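Long-range contact in type VII secretion system protein EssB (PDB 4ANN), which is an integral membrane component of the type VII secretion system of Staphylococcus aureus, probably required for secretion of EsxA and EsxB: residues 36-50 with 118-130. Numbering follows the deposited sequence.
Sequences LMYLLEQHSPYFIDA and PIAKTRGLQNVVD
Arg123 starts with CG beside its backbone N (chi1 -37°) and then runs extended to NE, which carries its guanidinium past the Phe47 ring and into the turns of 36-50. Phe47 also sets CG beside its backbone N (chi1 -69°), and its ring lies against the arginine stem. CG of Arg123 sits over one face of the Phe47 ring, 3.8 Å from its centroid, a CH-pi contact. The guanidinium is gripped at its edge by backbone carbonyls. Arg123 NH1 gives Gln42 O a short, straight bond of 2.7 Å, in the carbonyl plane. Arg123 NH2 bonds Ile48 O at 3.1 Å, tilted from that carbonyl plane. Leu40 O lies over one guanidinium face and Phe47 CB over the opposite one. Water 2 accepts from Arg123 NE and donates to Ile48 O and Lys121 O. Tyr101, on strand 101-102, adds a cation-pi contact with Arg123.

In this cytoplasmic part of EssB, the loop between strands 21-25 and 50-54 meets the outer strand 118-120 through a single beta bridge, Phe47 with Ala120. Ala120 N bonds Tyr46 O at 2.9 Å, and Ile48 N bonds Ala120 O at 2.8 Å.

At the other end, Leu125 O accepts from both Val128 N and Val129 N, the pattern of a classic beta bulge. Leu40 CD2 meets Leu125 CG at 3.9 Å.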
loop_
_atom_site.group_PDB
_atom_site.type_symbol
_atom_site.label_atom_id
_atom_site.label_comp_id
_atom_site.label_asym_id
_atom_site.label_seq_id
_atom_site.Cartn_x
_atom_site.Cartn_y
_atom_site.Cartn_z
ATOM N N LEU A 36 -2.588 -23.198 -4.419
ATOM C CA LEU A 36 -3.175 -21.878 -4.356
ATOM C C LEU A 36 -2.229 -20.810 -4.834
ATOM O O LEU A 36 -2.629 -19.659 -4.946
ATOM C CB LEU A 36 -3.593 -21.604 -2.909
ATOM C CG LEU A 36 -4.661 -22.579 -2.442
ATOM C CD1 LEU A 36 -4.842 -22.470 -0.952
ATOM C CD2 LEU A 36 -5.988 -22.298 -3.192
ATOM N N MET A 37 -0.947 -21.175 -5.090
ATOM C CA MET A 37 0.023 -20.105 -5.413
ATOM C C MET A 37 -0.347 -19.390 -6.708
ATOM O O MET A 37 0.017 -18.231 -6.922
ATOM C CB MET A 37 1.427 -20.693 -5.403
ATOM C CG MET A 37 1.917 -21.151 -4.039
ATOM S SD MET A 37 2.312 -19.846 -2.843
ATOM C CE MET A 37 0.817 -19.802 -1.902
ATOM N N TYR A 38 -1.080 -20.039 -7.600
ATOM C CA TYR A 38 -1.542 -19.406 -8.847
ATOM C C TYR A 38 -2.358 -18.151 -8.536
ATOM O O TYR A 38 -2.447 -17.252 -9.364
ATOM C CB TYR A 38 -2.365 -20.411 -9.685
ATOM C CG TYR A 38 -3.813 -20.496 -9.282
ATOM C CD1 TYR A 38 -4.150 -21.321 -8.201
ATOM C CD2 TYR A 38 -4.839 -19.782 -9.924
ATOM C CE1 TYR A 38 -5.447 -21.450 -7.737
ATOM C CE2 TYR A 38 -6.146 -19.897 -9.484
ATOM C CZ TYR A 38 -6.413 -20.726 -8.414
ATOM O OH TYR A 38 -7.724 -20.819 -8.022
ATOM N N LEU A 39 -2.988 -18.061 -7.351
ATOM C CA LEU A 39 -3.766 -16.837 -7.016
ATOM C C LEU A 39 -2.865 -15.642 -6.996
ATOM O O LEU A 39 -3.365 -14.477 -7.157
ATOM C CB LEU A 39 -4.471 -16.997 -5.686
ATOM C CG LEU A 39 -5.567 -18.073 -5.690
ATOM C CD1 LEU A 39 -6.149 -18.268 -4.297
ATOM C CD2 LEU A 39 -6.655 -17.804 -6.713
ATOM N N LEU A 40 -1.563 -15.798 -6.751
ATOM C CA LEU A 40 -0.671 -14.645 -6.687
ATOM C C LEU A 40 -0.428 -14.063 -8.062
ATOM O O LEU A 40 0.106 -12.931 -8.134
ATOM C CB LEU A 40 0.627 -15.058 -6.041
ATOM C CG LEU A 40 0.534 -15.526 -4.604
ATOM C CD1 LEU A 40 1.906 -15.894 -4.020
ATOM C CD2 LEU A 40 -0.123 -14.455 -3.723
ATOM N N GLU A 41 -0.792 -14.747 -9.140
ATOM C CA GLU A 41 -0.641 -14.201 -10.466
ATOM C C GLU A 41 -1.985 -13.969 -11.142
ATOM O O GLU A 41 -2.019 -13.539 -12.295
ATOM C CB GLU A 41 0.289 -15.041 -11.368
ATOM C CG GLU A 41 -0.299 -16.404 -11.708
ATOM C CD GLU A 41 0.518 -17.205 -12.677
ATOM O OE1 GLU A 41 1.504 -16.725 -13.274
ATOM O OE2 GLU A 41 0.127 -18.403 -12.870
ATOM N N GLN A 42 -3.114 -14.210 -10.478
ATOM C CA GLN A 42 -4.406 -13.959 -11.065
ATOM C C GLN A 42 -4.672 -12.454 -11.134
ATOM O O GLN A 42 -4.419 -11.753 -10.176
ATOM C CB GLN A 42 -5.485 -14.636 -10.206
ATOM C CG GLN A 42 -6.830 -14.645 -10.814
ATOM C CD GLN A 42 -7.829 -15.599 -10.143
ATOM O OE1 GLN A 42 -7.913 -16.780 -10.525
ATOM N NE2 GLN A 42 -8.525 -15.068 -9.165
ATOM N N HIS A 43 -5.178 -11.941 -12.239
ATOM C CA HIS A 43 -5.541 -10.540 -12.267
ATOM C C HIS A 43 -6.499 -10.186 -11.135
ATOM O O HIS A 43 -7.458 -10.926 -10.887
ATOM C CB HIS A 43 -6.180 -10.170 -13.604
ATOM C CG HIS A 43 -6.532 -8.707 -13.581
ATOM N ND1 HIS A 43 -5.632 -7.652 -13.661
ATOM C CD2 HIS A 43 -7.742 -8.138 -13.451
ATOM C CE1 HIS A 43 -6.272 -6.506 -13.630
ATOM N NE2 HIS A 43 -7.557 -6.778 -13.483
ATOM N N SER A 44 -6.224 -9.043 -10.493
ATOM C CA SER A 44 -7.077 -8.469 -9.491
ATOM C C SER A 44 -7.179 -6.959 -9.725
ATOM O O SER A 44 -6.128 -6.355 -10.009
ATOM C CB SER A 44 -6.505 -8.638 -8.085
ATOM O OG SER A 44 -7.162 -7.769 -7.158
ATOM N N PRO A 45 -8.342 -6.384 -9.566
ATOM C CA PRO A 45 -8.417 -4.896 -9.763
ATOM C C PRO A 45 -7.644 -4.126 -8.729
ATOM O O PRO A 45 -7.533 -2.927 -8.888
ATOM C CB PRO A 45 -9.904 -4.606 -9.642
ATOM C CG PRO A 45 -10.519 -5.806 -9.067
ATOM C CD PRO A 45 -9.623 -6.967 -9.208
ATOM N N TYR A 46 -7.151 -4.750 -7.668
ATOM C CA TYR A 46 -6.472 -4.040 -6.606
ATOM C C TYR A 46 -4.970 -4.261 -6.589
ATOM O O TYR A 46 -4.327 -3.692 -5.722
ATOM C CB TYR A 46 -7.035 -4.453 -5.245
ATOM C CG TYR A 46 -8.512 -4.097 -5.212
ATOM C CD1 TYR A 46 -8.916 -2.754 -5.178
ATOM C CD2 TYR A 46 -9.491 -5.065 -5.192
ATOM C CE1 TYR A 46 -10.235 -2.384 -5.148
ATOM C CE2 TYR A 46 -10.856 -4.744 -5.186
ATOM C CZ TYR A 46 -11.174 -3.396 -5.158
ATOM O OH TYR A 46 -12.495 -3.047 -5.145
ATOM N N PHE A 47 -4.410 -5.017 -7.527
ATOM C CA PHE A 47 -3.009 -5.336 -7.515
ATOM C C PHE A 47 -2.353 -5.182 -8.890
ATOM O O PHE A 47 -2.978 -5.401 -9.926
ATOM C CB PHE A 47 -2.738 -6.790 -7.063
ATOM C CG PHE A 47 -3.039 -6.997 -5.616
ATOM C CD1 PHE A 47 -2.065 -6.733 -4.674
ATOM C CD2 PHE A 47 -4.271 -7.455 -5.186
ATOM C CE1 PHE A 47 -2.325 -6.929 -3.327
ATOM C CE2 PHE A 47 -4.511 -7.622 -3.822
ATOM C CZ PHE A 47 -3.552 -7.372 -2.892
ATOM N N ILE A 48 -1.089 -4.833 -8.876
ATOM C CA ILE A 48 -0.195 -4.916 -10.039
ATOM C C ILE A 48 -0.278 -6.330 -10.567
ATOM O O ILE A 48 -0.254 -7.310 -9.795
ATOM C CB ILE A 48 1.280 -4.578 -9.574
ATOM C CG1 ILE A 48 1.353 -3.139 -9.023
ATOM C CG2 ILE A 48 2.311 -4.896 -10.595
ATOM C CD1 ILE A 48 1.185 -2.118 -10.084
ATOM N N ASP A 49 -0.335 -6.485 -11.876
ATOM C CA ASP A 49 -0.275 -7.805 -12.484
ATOM C C ASP A 49 1.088 -8.466 -12.206
ATOM O O ASP A 49 2.091 -7.796 -12.098
ATOM C CB ASP A 49 -0.487 -7.731 -13.975
ATOM C CG ASP A 49 -1.970 -7.500 -14.312
ATOM O OD1 ASP A 49 -2.883 -7.809 -13.513
ATOM O OD2 ASP A 49 -2.214 -7.026 -15.465
ATOM N N ALA A 50 1.051 -9.777 -12.073
ATOM C CA ALA A 50 2.204 -10.527 -11.634
ATOM C C ALA A 50 2.221 -11.874 -12.383
ATOM O O ALA A 50 1.198 -12.357 -12.860
ATOM C CB ALA A 50 2.205 -10.783 -10.169
ATOM N N PRO A 118 -6.045 3.288 -6.320
ATOM C CA PRO A 118 -4.828 2.664 -5.792
ATOM C C PRO A 118 -4.761 1.187 -6.155
ATOM O O PRO A 118 -5.743 0.448 -6.185
ATOM C CB PRO A 118 -4.999 2.834 -4.301
ATOM C CG PRO A 118 -6.500 2.746 -4.080
ATOM C CD PRO A 118 -7.036 3.528 -5.271
ATOM N N ILE A 119 -3.511 0.779 -6.328
ATOM C CA ILE A 119 -3.107 -0.567 -6.699
ATOM C C ILE A 119 -1.895 -0.973 -5.871
ATOM O O ILE A 119 -0.910 -0.213 -5.763
ATOM C CB ILE A 119 -2.753 -0.564 -8.212
ATOM C CG1 ILE A 119 -3.873 -0.008 -9.106
ATOM C CG2 ILE A 119 -2.309 -1.921 -8.675
ATOM C CD1 ILE A 119 -5.096 -0.920 -9.078
ATOM N N ALA A 120 -1.932 -2.169 -5.254
ATOM C CA ALA A 120 -0.795 -2.599 -4.441
ATOM C C ALA A 120 0.063 -3.573 -5.212
ATOM O O ALA A 120 -0.349 -4.185 -6.211
ATOM C CB ALA A 120 -1.281 -3.226 -3.143
ATOM N N LYS A 121 1.273 -3.784 -4.756
ATOM C CA LYS A 121 2.246 -4.666 -5.408
ATOM C C LYS A 121 2.308 -6.056 -4.775
ATOM O O LYS A 121 1.771 -7.028 -5.301
ATOM C CB LYS A 121 3.608 -3.962 -5.465
ATOM C CG LYS A 121 4.616 -4.749 -6.270
ATOM C CD LYS A 121 5.970 -4.041 -6.234
ATOM C CE LYS A 121 6.654 -4.196 -4.910
ATOM N NZ LYS A 121 8.029 -3.613 -4.981
ATOM N N THR A 122 2.949 -6.193 -3.625
ATOM C CA THR A 122 3.092 -7.473 -2.966
ATOM C C THR A 122 1.738 -8.007 -2.502
ATOM O O THR A 122 0.957 -7.251 -1.913
ATOM C CB THR A 122 4.016 -7.319 -1.755
ATOM O OG1 THR A 122 5.282 -6.794 -2.243
ATOM C CG2 THR A 122 4.326 -8.658 -1.118
ATOM N N ARG A 123 1.475 -9.277 -2.723
ATOM C CA ARG A 123 0.249 -9.893 -2.247
ATOM C C ARG A 123 0.546 -11.073 -1.312
ATOM O O ARG A 123 1.342 -11.919 -1.661
ATOM C CB ARG A 123 -0.573 -10.553 -3.304
ATOM C CG ARG A 123 -0.610 -9.898 -4.579
ATOM C CD ARG A 123 -1.559 -10.532 -5.583
ATOM N NE ARG A 123 -1.453 -9.998 -6.879
ATOM C CZ ARG A 123 -2.148 -10.377 -7.932
ATOM N NH1 ARG A 123 -3.043 -11.346 -7.835
ATOM N NH2 ARG A 123 -1.952 -9.803 -9.110
ATOM N N GLY A 124 -0.106 -11.095 -0.176
ATOM C CA GLY A 124 -0.196 -12.342 0.577
ATOM C C GLY A 124 -1.525 -12.991 0.379
ATOM O O GLY A 124 -2.414 -12.487 -0.344
ATOM N N LEU A 125 -1.698 -14.145 1.034
ATOM C CA LEU A 125 -2.933 -14.896 1.017
ATOM C C LEU A 125 -3.249 -15.309 2.421
ATOM O O LEU A 125 -2.385 -15.926 3.043
ATOM C CB LEU A 125 -2.817 -16.130 0.182
ATOM C CG LEU A 125 -2.756 -15.936 -1.295
ATOM C CD1 LEU A 125 -2.352 -17.284 -1.900
ATOM C CD2 LEU A 125 -4.114 -15.439 -1.833
ATOM N N GLN A 126 -4.462 -14.986 2.838
ATOM C CA GLN A 126 -4.843 -15.275 4.214
ATOM C C GLN A 126 -4.602 -16.717 4.558
ATOM O O GLN A 126 -4.993 -17.606 3.811
ATOM C CB GLN A 126 -6.312 -14.903 4.420
ATOM C CG GLN A 126 -6.413 -13.387 4.141
ATOM C CD GLN A 126 -6.677 -12.756 5.505
ATOM O OE1 GLN A 126 -5.846 -12.873 6.403
ATOM N NE2 GLN A 126 -7.872 -12.163 5.543
ATOM N N ASN A 127 -3.916 -16.926 5.681
ATOM C CA ASN A 127 -3.777 -18.255 6.248
ATOM C C ASN A 127 -2.864 -19.097 5.367
ATOM O O ASN A 127 -2.773 -20.280 5.688
ATOM C CB ASN A 127 -5.104 -19.007 6.408
ATOM C CG ASN A 127 -6.129 -18.269 7.221
ATOM O OD1 ASN A 127 -7.327 -18.170 6.916
ATOM N ND2 ASN A 127 -5.680 -17.725 8.349
ATOM N N VAL A 128 -2.207 -18.491 4.383
ATOM C CA VAL A 128 -1.423 -19.259 3.426
ATOM C C VAL A 128 0.004 -18.776 3.233
ATOM O O VAL A 128 0.919 -19.568 3.272
ATOM C CB VAL A 128 -2.159 -19.292 2.078
ATOM C CG1 VAL A 128 -1.275 -19.910 1.042
ATOM C CG2 VAL A 128 -3.446 -20.062 2.216
ATOM N N VAL A 129 0.147 -17.459 2.948
ATOM C CA VAL A 129 1.479 -16.903 2.791
ATOM C C VAL A 129 1.459 -15.439 3.203
ATOM O O VAL A 129 0.446 -14.725 2.985
ATOM C CB VAL A 129 2.038 -17.110 1.366
ATOM C CG1 VAL A 129 1.268 -16.317 0.328
ATOM C CG2 VAL A 129 3.517 -16.725 1.300
ATOM N N ASP A 130 2.542 -14.978 3.775
ATOM C CA ASP A 130 2.756 -13.599 4.174
ATOM C C ASP A 130 2.739 -12.697 2.962
ATOM O O ASP A 130 2.899 -13.182 1.807
ATOM C CB ASP A 130 4.101 -13.485 4.919
ATOM C CG ASP A 130 4.089 -14.050 6.316
ATOM O OD1 ASP A 130 3.004 -14.343 6.861
ATOM O OD2 ASP A 130 5.224 -14.205 6.872
HETATM O O HOH W 1 -1.769 -10.712 -12.334
HETATM O O HOH W 2 0.841 -8.373 -7.476
#